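Local coordinates for vanadium-dependent bromoperoxidase (Corallina officinalis, PDB 1QHB), which uses hydrogen peroxide to brominate organic substrates, with vanadate as its cofactor, and assembles as a homododecamer that also binds calcium, at residues P145-L150 against P479-G484; R318-I323 against A327-F332; I495-F500 against T529-L534. One frame throughout, in Å; residues are numbered along the deposited sequence.

Overall arrangement
Contact 1 has its first half, P145-L150, in the loop before helix 153-167. It closes only at P479-G484, the loop that leads into helix 484-499, and so ties an early loop to the anion site. Contact 2, R318-I323 against A327-F332, is nested inside that long loop. It is local and joins the loop after strand 313-318 to helix 323-332. Contact 3 follows contact 1 in series: I495-F500, the end of helix 484-499, meets T529-L534, the start of helix 530-548, across a short segment containing strands. The three do not touch one another; their centres lie about 23 to 27 Å apart.

Contact 1 of 3, residues P145-L150 against P479-G484; sequences PPAPVL and PSYGSG. With PO4 (phosphate ion), chain G.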
loop_
_atom_site.group_PDB
_atom_site.type_symbol
_atom_site.label_atom_id
_atom_site.label_comp_id
_atom_site.label_asym_id
_atom_site.label_seq_id
_atom_site.Cartn_x
_atom_site.Cartn_y
_atom_site.Cartn_z
ATOM N N PRO A 145 7.391 -6.731 -38.455
ATOM C CA PRO A 145 7.026 -5.615 -39.318
ATOM C C PRO A 145 6.022 -6.046 -40.380
ATOM O O PRO A 145 5.782 -7.222 -40.631
ATOM C CB PRO A 145 8.360 -5.209 -39.931
ATOM C CG PRO A 145 9.216 -6.448 -39.913
ATOM C CD PRO A 145 8.781 -7.236 -38.686
ATOM N N PRO A 146 5.360 -5.085 -41.021
ATOM C CA PRO A 146 4.408 -5.353 -42.076
ATOM C C PRO A 146 4.977 -6.296 -43.136
ATOM O O PRO A 146 6.096 -6.074 -43.580
ATOM C CB PRO A 146 4.161 -3.999 -42.724
ATOM C CG PRO A 146 4.640 -2.943 -41.756
ATOM C CD PRO A 146 5.579 -3.613 -40.798
ATOM N N ALA A 147 4.177 -7.258 -43.611
ATOM C CA ALA A 147 4.606 -8.112 -44.723
ATOM C C ALA A 147 4.563 -7.418 -46.074
ATOM O O ALA A 147 3.879 -6.432 -46.264
ATOM C CB ALA A 147 3.704 -9.344 -44.795
ATOM N N PRO A 148 5.368 -7.891 -47.032
ATOM C CA PRO A 148 5.382 -7.388 -48.401
ATOM C C PRO A 148 3.968 -7.401 -48.997
ATOM O O PRO A 148 3.231 -8.328 -48.683
ATOM C CB PRO A 148 6.227 -8.422 -49.164
ATOM C CG PRO A 148 7.092 -9.027 -48.128
ATOM C CD PRO A 148 6.255 -9.092 -46.857
ATOM N N VAL A 149 3.587 -6.428 -49.809
ATOM C CA VAL A 149 2.268 -6.402 -50.425
ATOM C C VAL A 149 2.324 -7.082 -51.791
ATOM O O VAL A 149 3.398 -7.219 -52.417
ATOM C CB VAL A 149 1.631 -5.008 -50.569
ATOM C CG1 VAL A 149 1.362 -4.421 -49.172
ATOM C CG2 VAL A 149 2.501 -4.036 -51.336
ATOM N N LEU A 150 1.156 -7.505 -52.276
ATOM C CA LEU A 150 1.013 -8.275 -53.487
ATOM C C LEU A 150 1.560 -7.603 -54.718
ATOM O O LEU A 150 2.032 -8.288 -55.639
ATOM C CB LEU A 150 -0.438 -8.644 -53.786
ATOM C CG LEU A 150 -1.127 -9.799 -53.082
ATOM C CD1 LEU A 150 -2.562 -9.910 -53.598
ATOM C CD2 LEU A 150 -0.388 -11.104 -53.298
ATOM N N PRO A 479 -2.092 -18.956 -41.171
ATOM C CA PRO A 479 -1.494 -17.958 -42.000
ATOM C C PRO A 479 0.012 -18.024 -42.139
ATOM O O PRO A 479 0.737 -18.696 -41.382
ATOM C CB PRO A 479 -1.955 -16.622 -41.386
ATOM C CG PRO A 479 -3.288 -17.006 -40.775
ATOM C CD PRO A 479 -2.944 -18.333 -40.091
ATOM N N SER A 480 0.471 -17.337 -43.200
ATOM C CA SER A 480 1.886 -17.412 -43.535
ATOM C C SER A 480 2.867 -16.584 -42.759
ATOM O O SER A 480 4.058 -16.935 -42.808
ATOM C CB SER A 480 1.924 -16.982 -45.031
ATOM O OG SER A 480 3.110 -17.506 -45.628
ATOM N N TYR A 481 2.478 -15.483 -42.101
ATOM C CA TYR A 481 3.515 -14.615 -41.513
ATOM C C TYR A 481 3.308 -14.345 -40.045
ATOM O O TYR A 481 2.303 -13.738 -39.711
ATOM C CB TYR A 481 3.367 -13.321 -42.327
ATOM C CG TYR A 481 4.345 -12.217 -42.021
ATOM C CD1 TYR A 481 5.592 -12.238 -42.622
ATOM C CD2 TYR A 481 4.031 -11.151 -41.182
ATOM C CE1 TYR A 481 6.510 -11.249 -42.386
ATOM C CE2 TYR A 481 4.963 -10.141 -40.909
ATOM C CZ TYR A 481 6.175 -10.212 -41.518
ATOM O OH TYR A 481 7.132 -9.252 -41.312
ATOM N N GLY A 482 4.181 -14.798 -39.174
ATOM C CA GLY A 482 5.383 -15.487 -39.499
ATOM C C GLY A 482 5.272 -16.994 -39.526
ATOM O O GLY A 482 4.211 -17.533 -39.815
ATOM N N SER A 483 6.360 -17.682 -39.198
ATOM C CA SER A 483 6.413 -19.133 -39.355
ATOM C C SER A 483 6.706 -19.812 -38.048
ATOM O O SER A 483 7.627 -19.409 -37.317
ATOM C CB SER A 483 7.547 -19.417 -40.408
ATOM O OG SER A 483 8.021 -20.772 -40.312
ATOM N N GLY A 484 6.035 -20.932 -37.761
ATOM C CA GLY A 484 6.288 -21.694 -36.557
ATOM C C GLY A 484 7.658 -22.322 -36.597
ATOM O O GLY A 484 8.393 -22.306 -35.600
HETATM P P PO4 G . 4.800 -23.227 -40.396
HETATM O O1 PO4 G . 4.189 -23.400 -41.742
HETATM O O2 PO4 G . 6.286 -23.323 -40.445
HETATM O O3 PO4 G . 4.254 -24.247 -39.485
HETATM O O4 PO4 G . 4.416 -21.840 -39.937
#
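The phenol of Y481 reaches into the loop P145-L150 and makes essentially the whole contact. Its CG stands anti to the backbone N (chi1 -177°), which sends the ring away from its own chain toward P145 and A147. The methyl of A147 lies over one ring face. A147 CB is 3.9 Å from the centroid of the Y481 ring and almost exactly on the ring normal, a CH-pi contact. P145 O sits at the ring edge, near its plane. Y481 OH donates an unusually short hydrogen bond of 2.5 Å to P145 O. The hydroxyl stands above the carbonyl plane, 35° out of it, and so does not lie on a lone pair. The P145 ring crosses the tyrosine side chain at about a right angle and touches it through P145 CD, 3.7 Å from Y481 OH. H402 meets the same ring edge-to-face, and helix 553-574 touches the side chain through D555 and E558.

Beyond Y481 the chain passes a cis peptide bond before G482 and turns into helix 484-499. S483 is the N-cap of that helix, its OG bonded to A486 N. S483 OG donates to O2 of the bound phosphate ion at 3.1 Å, and G484 N donates to its O4 at 2.9 Å. K398, R406, H485, R545 and H551 also bond to this ion. The phosphate, probably from the crystallisation liquor, occupies the vanadate site, and the helix start around it is characteristic of the anion pocket of vanadium haloperoxidases and the related PAP2 phosphatases.

Contact 2 of 3, residues R318-I323 against A327-F332; sequences RLIRTI and ATWVHF
The indole of W329 meets I320 obliquely. I320 CD1 is 3.6 Å from W329 CD1, on the five-membered ring, with W329 CG a little farther off. The two side chains cross at about a right angle. W329 CG is anti to the backbone N (chi1 -156°), which turns the indole toward the loop. I320 extends its CG1 branch from beside its backbone N, and chi2 of 163° carries CD1 out to the ring. Three other flat groups are covered within their own segments. The guanidinium of R318 has R321 CD over one face, 3.8 Å above the plane and toward the rim. The rings of H331 and F332 lie against each other. H331 CG is over the centre of the phenyl, while F332 CZ is nearer the rim of the imidazole.

This is the start of helix 323-332, entered directly from the loop after strand 313-318. T322 is its N-cap, with a weak bond from D325 N to T322 OG1. The first-turn backbone bond A327 N to I323 O is 3.1 Å long, nearly straight at 165°, and lies in the carbonyl plane. D325 also forms a salt bridge with R318 NE and accepts from R321 N, so one carboxylate ties the incoming loop to the helix start.

The helix lies close to the vanadate site; the side chain of W329 is about 6 Å from that of H485. I323 and A327 touch helix 530-548 through M547 and A548. I276 of a neighbouring subunit packs on W329, and S275 of that subunit bonds to T328 O.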
loop_
_atom_site.group_PDB
_atom_site.type_symbol
_atom_site.label_atom_id
_atom_site.label_comp_id
_atom_site.label_asym_id
_atom_site.label_seq_id
_atom_site.Cartn_x
_atom_site.Cartn_y
_atom_site.Cartn_z
ATOM N N ARG A 318 17.743 -41.951 -46.840
ATOM C CA ARG A 318 19.091 -41.568 -47.264
ATOM C C ARG A 318 19.465 -40.237 -46.623
ATOM O O ARG A 318 18.585 -39.495 -46.120
ATOM C CB ARG A 318 19.068 -41.552 -48.790
ATOM C CG ARG A 318 18.189 -40.409 -49.319
ATOM C CD ARG A 318 18.088 -40.484 -50.847
ATOM N NE ARG A 318 17.348 -39.383 -51.401
ATOM C CZ ARG A 318 16.928 -39.275 -52.645
ATOM N NH1 ARG A 318 17.223 -40.268 -53.489
ATOM N NH2 ARG A 318 16.291 -38.180 -53.046
ATOM N N LEU A 319 20.765 -39.958 -46.593
ATOM C CA LEU A 319 21.226 -38.647 -46.106
ATOM C C LEU A 319 20.565 -37.610 -46.987
ATOM O O LEU A 319 20.427 -37.910 -48.186
ATOM C CB LEU A 319 22.762 -38.551 -46.191
ATOM C CG LEU A 319 23.460 -39.501 -45.208
ATOM C CD1 LEU A 319 24.956 -39.552 -45.527
ATOM C CD2 LEU A 319 23.224 -39.128 -43.745
ATOM N N ILE A 320 20.192 -36.449 -46.494
ATOM C CA ILE A 320 19.574 -35.446 -47.348
ATOM C C ILE A 320 20.379 -35.252 -48.623
ATOM O O ILE A 320 21.519 -34.790 -48.655
ATOM C CB ILE A 320 19.322 -34.110 -46.613
ATOM C CG1 ILE A 320 18.258 -34.368 -45.507
ATOM C CG2 ILE A 320 18.838 -33.046 -47.572
ATOM C CD1 ILE A 320 18.298 -33.207 -44.482
ATOM N N ARG A 321 19.719 -35.372 -49.774
ATOM C CA ARG A 321 20.348 -35.251 -51.086
ATOM C C ARG A 321 19.799 -34.187 -51.998
ATOM O O ARG A 321 20.505 -33.435 -52.680
ATOM C CB ARG A 321 20.015 -36.644 -51.723
ATOM C CG ARG A 321 21.107 -37.189 -52.573
ATOM C CD ARG A 321 20.943 -38.675 -52.961
ATOM N NE ARG A 321 22.041 -38.909 -53.910
ATOM C CZ ARG A 321 23.302 -39.111 -53.496
ATOM N NH1 ARG A 321 23.728 -39.235 -52.226
ATOM N NH2 ARG A 321 24.190 -39.243 -54.494
ATOM N N THR A 322 18.457 -34.158 -52.103
ATOM C CA THR A 322 17.821 -33.215 -52.993
ATOM C C THR A 322 17.074 -32.145 -52.195
ATOM O O THR A 322 16.801 -32.313 -51.007
ATOM C CB THR A 322 16.803 -33.889 -53.925
ATOM O OG1 THR A 322 15.874 -34.647 -53.121
ATOM C CG2 THR A 322 17.451 -34.955 -54.824
ATOM N N ILE A 323 16.719 -31.070 -52.886
ATOM C CA ILE A 323 15.852 -30.040 -52.308
ATOM C C ILE A 323 14.587 -30.679 -51.754
ATOM O O ILE A 323 14.188 -30.361 -50.633
ATOM C CB ILE A 323 15.549 -28.998 -53.393
ATOM C CG1 ILE A 323 16.842 -28.177 -53.577
ATOM C CG2 ILE A 323 14.377 -28.101 -53.034
ATOM C CD1 ILE A 323 16.727 -27.139 -54.648
ATOM N N ALA A 327 12.609 -30.540 -47.937
ATOM C CA ALA A 327 11.164 -30.335 -47.757
ATOM C C ALA A 327 10.558 -31.473 -46.970
ATOM O O ALA A 327 9.789 -31.302 -45.979
ATOM C CB ALA A 327 10.494 -30.237 -49.129
ATOM N N THR A 328 10.867 -32.717 -47.291
ATOM C CA THR A 328 10.317 -33.850 -46.535
ATOM C C THR A 328 10.744 -33.775 -45.064
ATOM O O THR A 328 10.005 -34.157 -44.136
ATOM C CB THR A 328 10.795 -35.222 -47.080
ATOM O OG1 THR A 328 10.379 -35.271 -48.457
ATOM C CG2 THR A 328 10.224 -36.432 -46.334
ATOM N N TRP A 329 11.996 -33.421 -44.799
ATOM C CA TRP A 329 12.488 -33.302 -43.427
ATOM C C TRP A 329 11.608 -32.335 -42.607
ATOM O O TRP A 329 11.196 -32.675 -41.475
ATOM C CB TRP A 329 13.944 -32.788 -43.492
ATOM C CG TRP A 329 14.761 -33.145 -42.278
ATOM C CD1 TRP A 329 15.659 -34.163 -42.174
ATOM C CD2 TRP A 329 14.739 -32.507 -40.993
ATOM N NE1 TRP A 329 16.200 -34.203 -40.900
ATOM C CE2 TRP A 329 15.647 -33.194 -40.163
ATOM C CE3 TRP A 329 13.995 -31.447 -40.469
ATOM C CZ2 TRP A 329 15.892 -32.849 -38.839
ATOM C CZ3 TRP A 329 14.217 -31.080 -39.147
ATOM C CH2 TRP A 329 15.164 -31.774 -38.343
ATOM N N VAL A 330 11.257 -31.184 -43.179
ATOM C CA VAL A 330 10.477 -30.184 -42.449
ATOM C C VAL A 330 8.964 -30.379 -42.573
ATOM O O VAL A 330 8.165 -29.578 -42.068
ATOM C CB VAL A 330 10.866 -28.726 -42.852
ATOM C CG1 VAL A 330 12.344 -28.413 -42.669
ATOM C CG2 VAL A 330 10.451 -28.487 -44.293
ATOM N N HIS A 331 8.499 -31.517 -43.145
ATOM C CA HIS A 331 7.093 -31.759 -43.224
ATOM C C HIS A 331 6.637 -32.263 -41.838
ATOM O O HIS A 331 5.508 -32.041 -41.418
ATOM C CB HIS A 331 6.749 -32.837 -44.268
ATOM C CG HIS A 331 5.274 -32.904 -44.593
ATOM N ND1 HIS A 331 4.750 -33.674 -45.616
ATOM C CD2 HIS A 331 4.217 -32.197 -44.113
ATOM C CE1 HIS A 331 3.435 -33.489 -45.695
ATOM N NE2 HIS A 331 3.091 -32.603 -44.795
ATOM N N PHE A 332 7.485 -33.122 -41.224
ATOM C CA PHE A 332 7.042 -33.795 -40.008
ATOM C C PHE A 332 7.921 -33.625 -38.799
ATOM O O PHE A 332 7.713 -34.276 -37.755
ATOM C CB PHE A 332 6.994 -35.303 -40.329
ATOM C CG PHE A 332 6.019 -35.677 -41.419
ATOM C CD1 PHE A 332 4.656 -35.386 -41.270
ATOM C CD2 PHE A 332 6.460 -36.277 -42.572
ATOM C CE1 PHE A 332 3.756 -35.741 -42.265
ATOM C CE2 PHE A 332 5.590 -36.602 -43.609
ATOM C CZ PHE A 332 4.228 -36.341 -43.444
#

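Contact 3 of 3, residues I495-F500 against T529-L534; sequences ILKAFF and TVAGEL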
loop_
_atom_site.group_PDB
_atom_site.type_symbol
_atom_site.label_atom_id
_atom_site.label_comp_id
_atom_site.label_asym_id
_atom_site.label_seq_id
_atom_site.Cartn_x
_atom_site.Cartn_y
_atom_site.Cartn_z
ATOM N N ILE A 495 19.531 -20.114 -27.911
ATOM C CA ILE A 495 19.894 -20.769 -26.641
ATOM C C ILE A 495 21.199 -21.523 -26.775
ATOM O O ILE A 495 22.061 -21.544 -25.864
ATOM C CB ILE A 495 18.776 -21.756 -26.226
ATOM C CG1 ILE A 495 17.496 -21.091 -25.778
ATOM C CG2 ILE A 495 19.253 -22.717 -25.101
ATOM C CD1 ILE A 495 17.650 -19.973 -24.725
ATOM N N LEU A 496 21.333 -22.319 -27.837
ATOM C CA LEU A 496 22.549 -23.089 -28.051
ATOM C C LEU A 496 23.766 -22.179 -28.260
ATOM O O LEU A 496 24.839 -22.546 -27.792
ATOM C CB LEU A 496 22.382 -24.015 -29.269
ATOM C CG LEU A 496 21.335 -25.129 -29.147
ATOM C CD1 LEU A 496 21.171 -25.833 -30.506
ATOM C CD2 LEU A 496 21.704 -26.110 -28.062
ATOM N N LYS A 497 23.648 -21.060 -28.986
ATOM C CA LYS A 497 24.871 -20.241 -29.155
ATOM C C LYS A 497 25.211 -19.575 -27.817
ATOM O O LYS A 497 26.370 -19.341 -27.603
ATOM C CB LYS A 497 24.736 -19.191 -30.226
ATOM C CG LYS A 497 24.516 -19.631 -31.666
ATOM C CD LYS A 497 24.478 -18.467 -32.613
ATOM C CE LYS A 497 23.257 -17.614 -32.378
ATOM N NZ LYS A 497 22.957 -16.605 -33.435
ATOM N N ALA A 498 24.315 -19.283 -26.891
ATOM C CA ALA A 498 24.599 -18.741 -25.597
ATOM C C ALA A 498 25.268 -19.818 -24.729
ATOM O O ALA A 498 26.149 -19.493 -23.931
ATOM C CB ALA A 498 23.324 -18.319 -24.841
ATOM N N PHE A 499 24.765 -21.044 -24.803
ATOM C CA PHE A 499 25.230 -22.039 -23.854
ATOM C C PHE A 499 26.559 -22.681 -24.212
ATOM O O PHE A 499 27.270 -23.151 -23.309
ATOM C CB PHE A 499 24.135 -23.125 -23.796
ATOM C CG PHE A 499 23.975 -23.632 -22.399
ATOM C CD1 PHE A 499 24.869 -24.540 -21.877
ATOM C CD2 PHE A 499 22.950 -23.171 -21.623
ATOM C CE1 PHE A 499 24.710 -24.998 -20.577
ATOM C CE2 PHE A 499 22.802 -23.580 -20.320
ATOM C CZ PHE A 499 23.679 -24.504 -19.807
ATOM N N PHE A 500 26.838 -22.794 -25.494
ATOM C CA PHE A 500 28.056 -23.465 -25.967
ATOM C C PHE A 500 29.098 -22.414 -26.344
ATOM O O PHE A 500 28.737 -21.222 -26.398
ATOM C CB PHE A 500 27.872 -24.380 -27.193
ATOM C CG PHE A 500 27.296 -25.718 -26.830
ATOM C CD1 PHE A 500 28.078 -26.792 -26.463
ATOM C CD2 PHE A 500 25.909 -25.889 -26.866
ATOM C CE1 PHE A 500 27.500 -27.998 -26.111
ATOM C CE2 PHE A 500 25.342 -27.084 -26.491
ATOM C CZ PHE A 500 26.129 -28.166 -26.128
ATOM N N THR A 529 32.515 -22.421 -37.783
ATOM C CA THR A 529 32.372 -22.241 -36.340
ATOM C C THR A 529 31.025 -22.857 -35.986
ATOM O O THR A 529 30.131 -22.929 -36.862
ATOM C CB THR A 529 32.377 -20.755 -35.921
ATOM O OG1 THR A 529 31.286 -20.071 -36.544
ATOM C CG2 THR A 529 33.602 -20.005 -36.429
ATOM N N VAL A 530 30.844 -23.184 -34.728
ATOM C CA VAL A 530 29.595 -23.698 -34.212
ATOM C C VAL A 530 28.482 -22.702 -34.444
ATOM O O VAL A 530 27.365 -23.044 -34.866
ATOM C CB VAL A 530 29.757 -23.990 -32.702
ATOM C CG1 VAL A 530 28.425 -24.366 -32.030
ATOM C CG2 VAL A 530 30.725 -25.132 -32.500
ATOM N N ALA A 531 28.724 -21.412 -34.194
ATOM C CA ALA A 531 27.688 -20.392 -34.376
ATOM C C ALA A 531 27.247 -20.321 -35.827
ATOM O O ALA A 531 26.035 -20.150 -36.124
ATOM C CB ALA A 531 28.144 -19.004 -33.939
ATOM N N GLY A 532 28.211 -20.306 -36.759
ATOM C CA GLY A 532 27.801 -20.206 -38.174
ATOM C C GLY A 532 27.071 -21.459 -38.640
ATOM O O GLY A 532 26.164 -21.330 -39.441
ATOM N N GLU A 533 27.393 -22.672 -38.162
ATOM C CA GLU A 533 26.701 -23.882 -38.557
ATOM C C GLU A 533 25.352 -24.023 -37.815
ATOM O O GLU A 533 24.469 -24.756 -38.270
ATOM C CB GLU A 533 27.572 -25.119 -38.302
ATOM C CG GLU A 533 28.750 -25.247 -39.286
ATOM C CD GLU A 533 28.228 -25.313 -40.722
ATOM O OE1 GLU A 533 27.630 -26.368 -41.076
ATOM O OE2 GLU A 533 28.391 -24.298 -41.428
ATOM N N LEU A 534 25.182 -23.347 -36.680
ATOM C CA LEU A 534 23.878 -23.376 -35.974
ATOM C C LEU A 534 22.953 -22.400 -36.663
ATOM O O LEU A 534 21.778 -22.673 -36.953
ATOM C CB LEU A 534 24.010 -23.042 -34.502
ATOM C CG LEU A 534 24.616 -24.118 -33.600
ATOM C CD1 LEU A 534 24.915 -23.535 -32.199
ATOM C CD2 LEU A 534 23.684 -25.318 -33.485
#
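Apolar packing between L496, K497, A531 and L534 joins the two helices. L534 brings both methyl branches to the far helix. L534 CD1 is 3.9 Å from L496 CB, and L534 CD2 is 3.9 Å from L496 CD1. The two leucines cross at about a right angle, so one fork of L534 lies at the root of L496 and the other near its end. L534 CG stands anti to its own carbonyl carbon (chi1 -74°), which points the fork toward the other helix. K497 lends its aliphatic part to the same surface. K497 CG is 4.0 Å from L534 CD1, and the two side chains run alongside one another in opposite senses. K497 CD lies 3.9 Å from A531 CB, the methyl of the residue whose CA is nearest K497 across the segments. L496 is also covered by V379 and V383 of helix 376-402 and by Y339 and C343 of helix 337-349.

No hydrogen bond joins the two segments, but K497 NZ reaches N535 OD1, one residue further along helix 530-548, and P587 O. The side chain of K497 bends at chi3. Its charged end thus has protein partners while the methylenes before it pack on A531 and L534. At the start of helix 530-548, T529 is the N-cap. G532 N donates to T529 OG1 at 3.1 Å with an angle of 161°. E533 forms a salt bridge with K536 and accepts from Q239 N.

As for the backbones, the axes of the short segments 495-499 and 530-534 run almost exactly antiparallel, at 174° and 10.1 Å apart. This is antiparallel helix packing, far from the vanadate and calcium sites, typical of the helical bundle of the vanadium haloperoxidase fold.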